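Local atomic coordinates of geranylgeranyl pyrophosphate synthase (Corynebacterium glutamicum, PDB entry 3LMD), a protein that probably catalyses the magnesium-dependent chain elongation of isoprenyl diphosphates. Residues N41-Q46 and F81-S86; P34-R39 and S334-A339; V102-T107 and A205-L210. All blocks are in the same frame, centred on the assembly; numbering follows the deposited sequence.

How the contacts relate
From the N terminus, helix 34-55 supplies the first partner of two contacts. Contact 2 joins its start, residues 34-39, to residues 334-339 near the C terminus, closing a loop with 294 residues between its segments. Contact 1 is nested inside that loop: it pairs residues 41-46, farther along the same helix, with residues 81-86 of helix 77-86. Contact 3, residues 102-107 with 205-210, pairs helix 95-118 with helix 188-214; it also lies inside the loop and follows contact 1 in series. The centres of contacts 1 and 2 are about 11 Å apart, as are those of 1 and 3, and both pairs touch; contacts 2 and 3 do not. Helix 77-86 thus joins helix 34-55 to helix 188-214.

Contact 1. Residues N41-Q46 and F81-S86; sequences NDAMVQ and FALLAS
L83 reaches across to A43 and M44, and its two methyl branches make the whole of this contact. CD1 of L83 lies 3.5 Å from SD of M44 and 3.6 Å from CG of M44, so it meets the thioether at two successive atoms. The same L83 CD1 stands 3.8 Å from CB of A43, while L83 CD2 approaches that A43 CB at 4.1 Å. One methyl is therefore shared between both partners and the other faces A43 alone. The M44 chain is bent and runs at a slant to the leucine. No hydrogen bond crosses; the backbones come nearest at A43 and L83, whose CA atoms are 7.5 Å apart. Within the same helix as L83, S86 OG bonds to the L83 carbonyl O at 2.7 Å, and it also bonds to the backbone N of L93. Both A43 and L83 rest on I98 of helix 95-118 and on L93 in the preceding loop. Helix 77-86 consequently lies between helix 34-55, met through L83, and helix 188-214, where F81 packs on I204 and A207; L84 turns to L340 of helix 335-349.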
ATOM      1  N   ASN A  41     -12.669  17.201 -22.132  1.00 41.49           N
ATOM      2  CA  ASN A  41     -11.283  17.686 -22.258  1.00 38.76           C
ATOM      3  C   ASN A  41     -10.865  18.680 -21.159  1.00 36.27           C
ATOM      4  O   ASN A  41      -9.791  18.536 -20.572  1.00 36.63           O
ATOM      5  CB  ASN A  41     -10.999  18.265 -23.650  1.00 42.79           C
ATOM      6  CG  ASN A  41     -10.841  17.181 -24.711  1.00 53.00           C
ATOM      7  OD1 ASN A  41     -10.697  15.998 -24.393  1.00 53.93           O
ATOM      8  ND2 ASN A  41     -10.874  17.578 -25.971  1.00 55.20           N
ATOM      9  N   ASP A  42     -11.706  19.667 -20.873  1.00 32.88           N
ATOM     10  CA  ASP A  42     -11.423  20.631 -19.796  1.00 40.44           C
ATOM     11  C   ASP A  42     -11.311  19.947 -18.434  1.00 39.95           C
ATOM     12  O   ASP A  42     -10.469  20.299 -17.615  1.00 34.13           O
ATOM     13  CB  ASP A  42     -12.532  21.672 -19.680  1.00 42.06           C
ATOM     14  CG  ASP A  42     -12.555  22.636 -20.851  1.00 58.51           C
ATOM     15  OD1 ASP A  42     -11.663  22.535 -21.719  1.00 54.05           O
ATOM     16  OD2 ASP A  42     -13.473  23.484 -20.902  1.00 66.55           O
ATOM     17  N   ALA A  43     -12.195  19.003 -18.175  1.00 32.86           N
ATOM     18  CA  ALA A  43     -12.142  18.311 -16.896  1.00 35.71           C
ATOM     19  C   ALA A  43     -10.907  17.385 -16.831  1.00 32.20           C
ATOM     20  O   ALA A  43     -10.326  17.231 -15.759  1.00 33.26           O
ATOM     21  CB  ALA A  43     -13.434  17.549 -16.637  1.00 38.18           C
ATOM     22  N   MET A  44     -10.485  16.807 -17.966  1.00 27.58           N
ATOM     23  CA  MET A  44      -9.258  15.983 -17.989  1.00 30.55           C
ATOM     24  C   MET A  44      -8.006  16.796 -17.656  1.00 35.20           C
ATOM     25  O   MET A  44      -7.053  16.272 -17.063  1.00 28.81           O
ATOM     26  CB  MET A  44      -9.066  15.200 -19.301  1.00 28.15           C
ATOM     27  CG  MET A  44      -9.938  13.951 -19.444  1.00 40.82           C
ATOM     28  SD  MET A  44      -9.529  12.579 -18.288  1.00 38.03           S
ATOM     29  CE  MET A  44      -7.842  12.926 -17.846  1.00 31.19           C
ATOM     30  N   VAL A  45      -7.985  18.070 -18.040  1.00 29.71           N
ATOM     31  CA  VAL A  45      -6.848  18.929 -17.679  1.00 30.03           C
ATOM     32  C   VAL A  45      -6.823  19.109 -16.156  1.00 25.76           C
ATOM     33  O   VAL A  45      -5.757  19.076 -15.502  1.00 27.76           O
ATOM     34  CB  VAL A  45      -6.987  20.326 -18.352  1.00 37.09           C
ATOM     35  CG1 VAL A  45      -5.980  21.337 -17.755  1.00 41.54           C
ATOM     36  CG2 VAL A  45      -6.846  20.212 -19.863  1.00 36.06           C
ATOM     37  N   GLN A  46      -7.991  19.323 -15.573  1.00 25.20           N
ATOM     38  CA  GLN A  46      -8.099  19.475 -14.132  1.00 27.29           C
ATOM     39  C   GLN A  46      -7.668  18.194 -13.377  1.00 30.11           C
ATOM     40  O   GLN A  46      -7.019  18.264 -12.333  1.00 26.82           O
ATOM     41  CB  GLN A  46      -9.529  19.826 -13.751  1.00 32.25           C
ATOM     42  CG  GLN A  46     -10.013  21.183 -14.319  1.00 34.54           C
ATOM     43  CD  GLN A  46     -11.501  21.396 -14.076  1.00 52.69           C
ATOM     44  OE1 GLN A  46     -11.930  21.601 -12.943  1.00 57.96           O
ATOM     45  NE2 GLN A  46     -12.296  21.336 -15.142  1.00 62.35           N
ATOM     46  N   PHE A  81     -13.294   7.677 -18.089  1.00 27.47           N
ATOM     47  CA  PHE A  81     -14.531   6.938 -17.823  1.00 27.29           C
ATOM     48  C   PHE A  81     -15.274   7.494 -16.609  1.00 28.31           C
ATOM     49  O   PHE A  81     -16.494   7.631 -16.640  1.00 25.73           O
ATOM     50  CB  PHE A  81     -14.258   5.432 -17.656  1.00 23.69           C
ATOM     51  CG  PHE A  81     -15.521   4.629 -17.360  1.00 27.59           C
ATOM     52  CD1 PHE A  81     -16.679   4.828 -18.106  1.00 37.22           C
ATOM     53  CD2 PHE A  81     -15.559   3.724 -16.324  1.00 23.38           C
ATOM     54  CE1 PHE A  81     -17.843   4.096 -17.822  1.00 37.29           C
ATOM     55  CE2 PHE A  81     -16.711   2.969 -16.054  1.00 24.11           C
ATOM     56  CZ  PHE A  81     -17.839   3.157 -16.790  1.00 30.30           C
ATOM     57  N   ALA A  82     -14.549   7.844 -15.542  1.00 24.87           N
ATOM     58  CA  ALA A  82     -15.188   8.453 -14.361  1.00 24.99           C
ATOM     59  C   ALA A  82     -15.888   9.792 -14.731  1.00 22.91           C
ATOM     60  O   ALA A  82     -16.992  10.114 -14.226  1.00 25.98           O
ATOM     61  CB  ALA A  82     -14.141   8.724 -13.257  1.00 25.36           C
ATOM     62  N   LEU A  83     -15.232  10.572 -15.579  1.00 24.02           N
ATOM     63  CA  LEU A  83     -15.806  11.861 -16.015  1.00 28.81           C
ATOM     64  C   LEU A  83     -17.079  11.630 -16.865  1.00 30.52           C
ATOM     65  O   LEU A  83     -18.089  12.308 -16.667  1.00 29.82           O
ATOM     66  CB  LEU A  83     -14.792  12.697 -16.816  1.00 26.29           C
ATOM     67  CG  LEU A  83     -13.470  13.123 -16.126  1.00 29.40           C
ATOM     68  CD1 LEU A  83     -12.543  13.919 -17.027  1.00 28.61           C
ATOM     69  CD2 LEU A  83     -13.668  13.860 -14.817  1.00 30.82           C
ATOM     70  N   LEU A  84     -17.017  10.690 -17.805  1.00 27.81           N
ATOM     71  CA  LEU A  84     -18.204  10.312 -18.591  1.00 27.96           C
ATOM     72  C   LEU A  84     -19.330   9.838 -17.706  1.00 28.81           C
ATOM     73  O   LEU A  84     -20.497  10.261 -17.871  1.00 28.69           O
ATOM     74  CB  LEU A  84     -17.832   9.262 -19.659  1.00 25.16           C
ATOM     75  CG  LEU A  84     -16.864   9.774 -20.731  1.00 30.42           C
ATOM     76  CD1 LEU A  84     -16.380   8.633 -21.622  1.00 28.03           C
ATOM     77  CD2 LEU A  84     -17.602  10.815 -21.569  1.00 33.54           C
ATOM     78  N   ALA A  85     -19.014   8.961 -16.747  1.00 24.89           N
ATOM     79  CA  ALA A  85     -20.027   8.483 -15.825  1.00 25.01           C
ATOM     80  C   ALA A  85     -20.676   9.634 -15.070  1.00 29.33           C
ATOM     81  O   ALA A  85     -21.864   9.579 -14.771  1.00 30.73           O
ATOM     82  CB  ALA A  85     -19.420   7.477 -14.792  1.00 24.55           C
ATOM     83  N   SER A  86     -19.894  10.651 -14.710  1.00 25.93           N
ATOM     84  CA  SER A  86     -20.449  11.771 -13.944  1.00 25.96           C
ATOM     85  C   SER A  86     -21.485  12.549 -14.768  1.00 29.46           C
ATOM     86  O   SER A  86     -22.323  13.234 -14.217  1.00 29.92           O
ATOM     87  CB  SER A  86     -19.354  12.727 -13.439  1.00 29.48           C
ATOM     88  OG  SER A  86     -18.927  13.612 -14.472  1.00 29.12           O
TER

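Contact 2. Residues P34-R39 and S334-A339; sequences PELTAR and STVKEA
The short helical segments 34-39 and 335-339 cross at -77°, with their axes 11.0 Å apart at closest approach and the CA atoms of L36 and V336 the nearest pair, L36 CA to V336 CA being 7.5 Å. At this separation the gap is bridged mainly by L36 meeting V336: L36 extends from helix 34-55 with CG anti to the backbone N (chi1 -177°) and presents both methyls to the other segment. Its partner is chiefly one branch of V336, CG2, which meets L36 CD1 at 3.4 Å and L36 CD2 at 3.6 Å. The valine methyl is thus straddled by the leucine fork, and the two side chains run at about a right angle to each other. The shorter of the two distances is tighter than usual for carbon atoms, evidence of close local packing. L36 CD2 also looks to A339, whose CB is 4.3 Å away, and to T335, whose carbonyl O is at 4.2 Å. No hydrogen bond links the segments directly, but D33 serves both: its OD1 bonds to the hydroxyl of T335 and its OD2 to the backbone N of L36, a polar connection beside the apolar one. F31 and F88, from loops, pack on L36 and V336 respectively. S334, just before the second helix, is its N-cap, its OG accepting from the backbone N of K337 at 3.0 Å with an N-H...O angle of 166°. The arrangement is a near-perpendicular helix-helix contact between the beginnings of two helices far apart in the chain, within the all-helical fold of the polyprenyl synthase family.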
ATOM      1  N   PRO A  34     -19.420  17.536 -30.040  1.00 68.11           N
ATOM      2  CA  PRO A  34     -18.387  18.554 -29.860  1.00 63.21           C
ATOM      3  C   PRO A  34     -18.398  19.223 -28.490  1.00 55.86           C
ATOM      4  O   PRO A  34     -17.328  19.529 -27.970  1.00 54.70           O
ATOM      5  CB  PRO A  34     -18.707  19.575 -30.962  1.00 66.97           C
ATOM      6  CG  PRO A  34     -19.371  18.759 -32.019  1.00 67.48           C
ATOM      7  CD  PRO A  34     -20.227  17.795 -31.246  1.00 67.63           C
ATOM      8  N   GLU A  35     -19.569  19.465 -27.900  1.00 51.42           N
ATOM      9  CA  GLU A  35     -19.569  20.030 -26.539  1.00 58.76           C
ATOM     10  C   GLU A  35     -19.155  18.989 -25.507  1.00 57.30           C
ATOM     11  O   GLU A  35     -18.337  19.270 -24.637  1.00 54.49           O
ATOM     12  CB  GLU A  35     -20.903  20.649 -26.127  1.00 64.17           C
ATOM     13  CG  GLU A  35     -21.284  21.859 -26.924  1.00 75.65           C
ATOM     14  CD  GLU A  35     -22.166  21.466 -28.065  1.00 89.24           C
ATOM     15  OE1 GLU A  35     -21.751  21.647 -29.235  1.00 91.43           O
ATOM     16  OE2 GLU A  35     -23.261  20.929 -27.778  1.00 91.30           O
ATOM     17  N   LEU A  36     -19.730  17.791 -25.594  1.00 56.08           N
ATOM     18  CA  LEU A  36     -19.283  16.705 -24.730  1.00 53.91           C
ATOM     19  C   LEU A  36     -17.757  16.712 -24.743  1.00 51.32           C
ATOM     20  O   LEU A  36     -17.116  16.747 -23.684  1.00 48.94           O
ATOM     21  CB  LEU A  36     -19.800  15.346 -25.219  1.00 51.81           C
ATOM     22  CG  LEU A  36     -19.419  14.172 -24.304  1.00 49.13           C
ATOM     23  CD1 LEU A  36     -19.906  14.468 -22.871  1.00 37.84           C
ATOM     24  CD2 LEU A  36     -19.980  12.849 -24.811  1.00 48.33           C
ATOM     25  N   THR A  37     -17.189  16.691 -25.947  1.00 50.54           N
ATOM     26  CA  THR A  37     -15.737  16.650 -26.130  1.00 50.67           C
ATOM     27  C   THR A  37     -15.021  17.778 -25.353  1.00 54.35           C
ATOM     28  O   THR A  37     -14.050  17.526 -24.621  1.00 48.07           O
ATOM     29  CB  THR A  37     -15.354  16.632 -27.643  1.00 49.90           C
ATOM     30  OG1 THR A  37     -15.811  15.409 -28.245  1.00 44.75           O
ATOM     31  CG2 THR A  37     -13.830  16.733 -27.837  1.00 51.55           C
ATOM     32  N   ALA A  38     -15.519  19.006 -25.475  1.00 51.98           N
ATOM     33  CA  ALA A  38     -14.884  20.161 -24.823  1.00 52.75           C
ATOM     34  C   ALA A  38     -14.955  20.119 -23.285  1.00 52.43           C
ATOM     35  O   ALA A  38     -13.976  20.436 -22.586  1.00 43.43           O
ATOM     36  CB  ALA A  38     -15.498  21.460 -25.338  1.00 49.62           C
ATOM     37  N   ARG A  39     -16.132  19.781 -22.767  1.00 47.64           N
ATOM     38  CA  ARG A  39     -16.366  19.707 -21.333  1.00 47.57           C
ATOM     39  C   ARG A  39     -15.468  18.630 -20.713  1.00 40.44           C
ATOM     40  O   ARG A  39     -14.799  18.866 -19.704  1.00 39.13           O
ATOM     41  CB  ARG A  39     -17.833  19.363 -21.054  1.00 53.79           C
ATOM     42  CG  ARG A  39     -18.816  20.501 -21.307  1.00 65.62           C
ATOM     43  CD  ARG A  39     -20.207  20.168 -20.754  1.00 68.41           C
ATOM     44  NE  ARG A  39     -20.684  18.828 -21.134  1.00 68.07           N
ATOM     45  CZ  ARG A  39     -21.367  18.553 -22.248  1.00 67.36           C
ATOM     46  NH1 ARG A  39     -21.649  19.512 -23.119  1.00 52.04           N
ATOM     47  NH2 ARG A  39     -21.763  17.310 -22.502  1.00 58.83           N
ATOM     48  N   SER A 334     -28.653   9.285 -24.581  1.00 32.80           N
ATOM     49  CA  SER A 334     -27.855  10.515 -24.589  1.00 35.37           C
ATOM     50  C   SER A 334     -26.614  10.267 -25.397  1.00 40.86           C
ATOM     51  O   SER A 334     -26.250   9.120 -25.684  1.00 35.31           O
ATOM     52  CB  SER A 334     -27.451  10.935 -23.172  1.00 41.27           C
ATOM     53  OG  SER A 334     -26.597   9.945 -22.582  1.00 38.02           O
ATOM     54  N   THR A 335     -25.935  11.332 -25.778  1.00 29.72           N
ATOM     55  CA  THR A 335     -24.707  11.215 -26.509  1.00 32.65           C
ATOM     56  C   THR A 335     -23.640  10.607 -25.636  1.00 27.40           C
ATOM     57  O   THR A 335     -22.742   9.993 -26.126  1.00 32.38           O
ATOM     58  CB  THR A 335     -24.167  12.547 -27.005  1.00 38.14           C
ATOM     59  OG1 THR A 335     -24.056  13.451 -25.924  1.00 59.81           O
ATOM     60  CG2 THR A 335     -25.043  13.108 -28.032  1.00 24.36           C
ATOM     61  N   VAL A 336     -23.738  10.805 -24.341  1.00 28.35           N
ATOM     62  CA  VAL A 336     -22.724  10.190 -23.467  1.00 32.80           C
ATOM     63  C   VAL A 336     -22.977   8.687 -23.440  1.00 32.49           C
ATOM     64  O   VAL A 336     -22.048   7.900 -23.526  1.00 32.18           O
ATOM     65  CB  VAL A 336     -22.730  10.768 -22.060  1.00 31.70           C
ATOM     66  CG1 VAL A 336     -21.688  10.019 -21.142  1.00 31.01           C
ATOM     67  CG2 VAL A 336     -22.356  12.248 -22.125  1.00 38.51           C
ATOM     68  N   LYS A 337     -24.241   8.282 -23.328  1.00 26.92           N
ATOM     69  CA  LYS A 337     -24.532   6.840 -23.405  1.00 28.49           C
ATOM     70  C   LYS A 337     -23.952   6.216 -24.664  1.00 32.18           C
ATOM     71  O   LYS A 337     -23.361   5.126 -24.616  1.00 28.32           O
ATOM     72  CB  LYS A 337     -26.041   6.576 -23.321  1.00 33.66           C
ATOM     73  CG  LYS A 337     -26.444   5.106 -23.464  1.00 30.38           C
ATOM     74  CD  LYS A 337     -27.865   4.860 -22.929  1.00 31.00           C
ATOM     75  CE  LYS A 337     -28.579   3.777 -23.755  1.00 34.00           C
ATOM     76  NZ  LYS A 337     -29.912   3.448 -23.127  1.00 35.18           N
ATOM     77  N   GLU A 338     -24.125   6.889 -25.801  1.00 29.88           N
ATOM     78  CA  GLU A 338     -23.667   6.332 -27.070  1.00 33.44           C
ATOM     79  C   GLU A 338     -22.139   6.362 -27.205  1.00 38.19           C
ATOM     80  O   GLU A 338     -21.569   5.511 -27.878  1.00 31.74           O
ATOM     81  CB  GLU A 338     -24.324   7.051 -28.268  1.00 39.27           C
ATOM     82  CG  GLU A 338     -25.843   6.732 -28.438  1.00 38.30           C
ATOM     83  CD  GLU A 338     -26.189   5.234 -28.303  1.00 38.51           C
ATOM     84  OE1 GLU A 338     -25.582   4.381 -29.000  1.00 39.60           O
ATOM     85  OE2 GLU A 338     -27.078   4.906 -27.496  1.00 37.91           O
ATOM     86  N   ALA A 339     -21.489   7.348 -26.578  1.00 34.84           N
ATOM     87  CA  ALA A 339     -20.025   7.390 -26.526  1.00 32.35           C
ATOM     88  C   ALA A 339     -19.487   6.181 -25.723  1.00 27.95           C
ATOM     89  O   ALA A 339     -18.476   5.568 -26.095  1.00 31.58           O
ATOM     90  CB  ALA A 339     -19.562   8.715 -25.859  1.00 32.97           C
TER

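Contact 3. Residues V102-T107 and A205-L210; sequences VVVEIT and ASAGYL
V104 directs its two methyls at different parts of helix 188-214, and the contact is built round this fork. With chi1 at 172°, V104 CG1 swings away from its own backbone N and meets CB of A207 at 4.0 Å. The other branch, V104 CG2, is 3.8 Å from CD1 of L210 and lies 4.0 Å from CA of A207, so it reaches the backbone of the opposing helix as well as the leucine about one turn on. The side chains of V104 and L210 meet at a slant, one methyl of each making the approach. S206 adds a looser approach, its OG 4.2 Å from V104 CG2; that hydroxyl has its polar partner elsewhere, in a hydrogen bond with NE2 of H164. The small side chain at A207 fits with the closeness of the backbones here, for the CA atoms of V104 and A207 are only 6.2 Å apart. The segments run nearly antiparallel, at 165° between their directions, with 10.0 Å between the axes. No hydrogen bond crosses, and V104, S206, A207 and L210 are all buried. Within segment 102-107, the V103 carbonyl O receives both the backbone N and OG1 of T107, from opposite faces of the carbonyl plane. Helix 77-86 borders the contact through R78, which V104 touches, and F81, which A207 touches. Helix 159-181 meets S206 at T168 and L210 at H164, while V102 and I106 pack on helix 34-55 and A205 on helix 219-246. The pair therefore lies among four further helices of the all-helical fold.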
ATOM      1  N   VAL A 102      -8.973  11.253  -9.875  1.00 21.86           N
ATOM      2  CA  VAL A 102      -7.564  11.275  -9.536  1.00 23.51           C
ATOM      3  C   VAL A 102      -7.261  10.100  -8.605  1.00 19.24           C
ATOM      4  O   VAL A 102      -6.239   9.439  -8.744  1.00 23.59           O
ATOM      5  CB  VAL A 102      -7.132  12.627  -8.911  1.00 25.77           C
ATOM      6  CG1 VAL A 102      -5.715  12.522  -8.257  1.00 24.53           C
ATOM      7  CG2 VAL A 102      -7.192  13.763  -9.981  1.00 23.00           C
ATOM      8  N   VAL A 103      -8.162   9.850  -7.660  1.00 22.47           N
ATOM      9  CA  VAL A 103      -7.967   8.720  -6.753  1.00 21.74           C
ATOM     10  C   VAL A 103      -7.900   7.417  -7.554  1.00 26.53           C
ATOM     11  O   VAL A 103      -7.032   6.570  -7.304  1.00 24.10           O
ATOM     12  CB  VAL A 103      -9.092   8.656  -5.702  1.00 21.23           C
ATOM     13  CG1 VAL A 103      -9.095   7.276  -4.952  1.00 25.21           C
ATOM     14  CG2 VAL A 103      -8.914   9.806  -4.673  1.00 24.70           C
ATOM     15  N   VAL A 104      -8.811   7.251  -8.511  1.00 23.35           N
ATOM     16  CA  VAL A 104      -8.782   6.042  -9.348  1.00 27.11           C
ATOM     17  C   VAL A 104      -7.455   5.934 -10.081  1.00 23.37           C
ATOM     18  O   VAL A 104      -6.823   4.860 -10.109  1.00 23.95           O
ATOM     19  CB  VAL A 104      -9.960   5.999 -10.341  1.00 25.95           C
ATOM     20  CG1 VAL A 104      -9.802   4.830 -11.354  1.00 24.83           C
ATOM     21  CG2 VAL A 104     -11.272   5.869  -9.546  1.00 25.31           C
ATOM     22  N   GLU A 105      -7.022   7.022 -10.695  1.00 22.32           N
ATOM     23  CA  GLU A 105      -5.769   6.956 -11.454  1.00 25.02           C
ATOM     24  C   GLU A 105      -4.532   6.709 -10.594  1.00 26.62           C
ATOM     25  O   GLU A 105      -3.616   5.997 -11.020  1.00 27.82           O
ATOM     26  CB  GLU A 105      -5.573   8.195 -12.335  1.00 26.68           C
ATOM     27  CG  GLU A 105      -4.319   8.102 -13.180  1.00 28.12           C
ATOM     28  CD  GLU A 105      -4.427   7.111 -14.349  1.00 31.65           C
ATOM     29  OE1 GLU A 105      -5.443   6.412 -14.487  1.00 30.44           O
ATOM     30  OE2 GLU A 105      -3.484   7.051 -15.173  1.00 31.03           O
ATOM     31  N   ILE A 106      -4.501   7.290  -9.391  1.00 22.03           N
ATOM     32  CA  ILE A 106      -3.366   7.078  -8.479  1.00 24.13           C
ATOM     33  C   ILE A 106      -3.314   5.626  -8.066  1.00 24.93           C
ATOM     34  O   ILE A 106      -2.243   5.027  -7.924  1.00 23.65           O
ATOM     35  CB  ILE A 106      -3.511   7.951  -7.204  1.00 22.98           C
ATOM     36  CG1 ILE A 106      -3.183   9.432  -7.538  1.00 26.34           C
ATOM     37  CG2 ILE A 106      -2.560   7.420  -6.117  1.00 23.34           C
ATOM     38  CD1 ILE A 106      -3.536  10.422  -6.348  1.00 29.25           C
ATOM     39  N   THR A 107      -4.487   5.052  -7.847  1.00 23.65           N
ATOM     40  CA  THR A 107      -4.553   3.631  -7.465  1.00 24.49           C
ATOM     41  C   THR A 107      -4.059   2.738  -8.579  1.00 26.91           C
ATOM     42  O   THR A 107      -3.296   1.783  -8.337  1.00 25.58           O
ATOM     43  CB  THR A 107      -5.986   3.252  -7.074  1.00 26.56           C
ATOM     44  OG1 THR A 107      -6.357   4.031  -5.924  1.00 26.41           O
ATOM     45  CG2 THR A 107      -6.080   1.744  -6.719  1.00 28.18           C
ATOM     46  N   ALA A 205     -14.677  -0.538 -13.261  1.00 26.31           N
ATOM     47  CA  ALA A 205     -15.981  -0.509 -12.602  1.00 25.43           C
ATOM     48  C   ALA A 205     -16.003   0.579 -11.532  1.00 28.96           C
ATOM     49  O   ALA A 205     -16.986   1.313 -11.408  1.00 27.19           O
ATOM     50  CB  ALA A 205     -16.333  -1.889 -11.974  1.00 25.39           C
ATOM     51  N   SER A 206     -14.912   0.687 -10.772  1.00 26.78           N
ATOM     52  CA  SER A 206     -14.820   1.685  -9.714  1.00 27.11           C
ATOM     53  C   SER A 206     -14.852   3.115 -10.257  1.00 25.44           C
ATOM     54  O   SER A 206     -15.427   3.990  -9.649  1.00 26.01           O
ATOM     55  CB  SER A 206     -13.517   1.474  -8.897  1.00 28.00           C
ATOM     56  OG  SER A 206     -13.330   2.537  -7.999  1.00 32.82           O
ATOM     57  N   ALA A 207     -14.163   3.364 -11.359  1.00 23.63           N
ATOM     58  CA  ALA A 207     -14.208   4.666 -12.003  1.00 26.10           C
ATOM     59  C   ALA A 207     -15.664   5.046 -12.355  1.00 28.31           C
ATOM     60  O   ALA A 207     -16.074   6.180 -12.126  1.00 24.43           O
ATOM     61  CB  ALA A 207     -13.373   4.656 -13.230  1.00 23.47           C
ATOM     62  N   GLY A 208     -16.437   4.100 -12.891  1.00 23.90           N
ATOM     63  CA  GLY A 208     -17.867   4.387 -13.243  1.00 23.95           C
ATOM     64  C   GLY A 208     -18.672   4.660 -11.973  1.00 27.77           C
ATOM     65  O   GLY A 208     -19.437   5.621 -11.886  1.00 27.91           O
ATOM     66  N   TYR A 209     -18.469   3.825 -10.968  1.00 25.73           N
ATOM     67  CA  TYR A 209     -19.191   3.949  -9.702  1.00 25.11           C
ATOM     68  C   TYR A 209     -18.936   5.332  -9.069  1.00 27.57           C
ATOM     69  O   TYR A 209     -19.872   6.064  -8.718  1.00 28.62           O
ATOM     70  CB  TYR A 209     -18.749   2.827  -8.724  1.00 26.06           C
ATOM     71  CG  TYR A 209     -19.414   2.977  -7.361  1.00 26.41           C
ATOM     72  CD1 TYR A 209     -20.695   2.462  -7.121  1.00 33.88           C
ATOM     73  CD2 TYR A 209     -18.775   3.670  -6.324  1.00 26.36           C
ATOM     74  CE1 TYR A 209     -21.332   2.621  -5.849  1.00 32.62           C
ATOM     75  CE2 TYR A 209     -19.410   3.849  -5.043  1.00 34.61           C
ATOM     76  CZ  TYR A 209     -20.679   3.320  -4.835  1.00 42.38           C
ATOM     77  OH  TYR A 209     -21.296   3.482  -3.615  1.00 46.27           O
ATOM     78  N   LEU A 210     -17.659   5.701  -8.952  1.00 23.61           N
ATOM     79  CA  LEU A 210     -17.263   6.902  -8.239  1.00 24.40           C
ATOM     80  C   LEU A 210     -17.629   8.165  -9.020  1.00 26.98           C
ATOM     81  O   LEU A 210     -18.085   9.133  -8.423  1.00 29.67           O
ATOM     82  CB  LEU A 210     -15.756   6.861  -7.953  1.00 25.86           C
ATOM     83  CG  LEU A 210     -15.374   5.861  -6.827  1.00 23.97           C
ATOM     84  CD1 LEU A 210     -13.808   5.859  -6.725  1.00 23.94           C
ATOM     85  CD2 LEU A 210     -16.038   6.182  -5.475  1.00 31.57           C
TER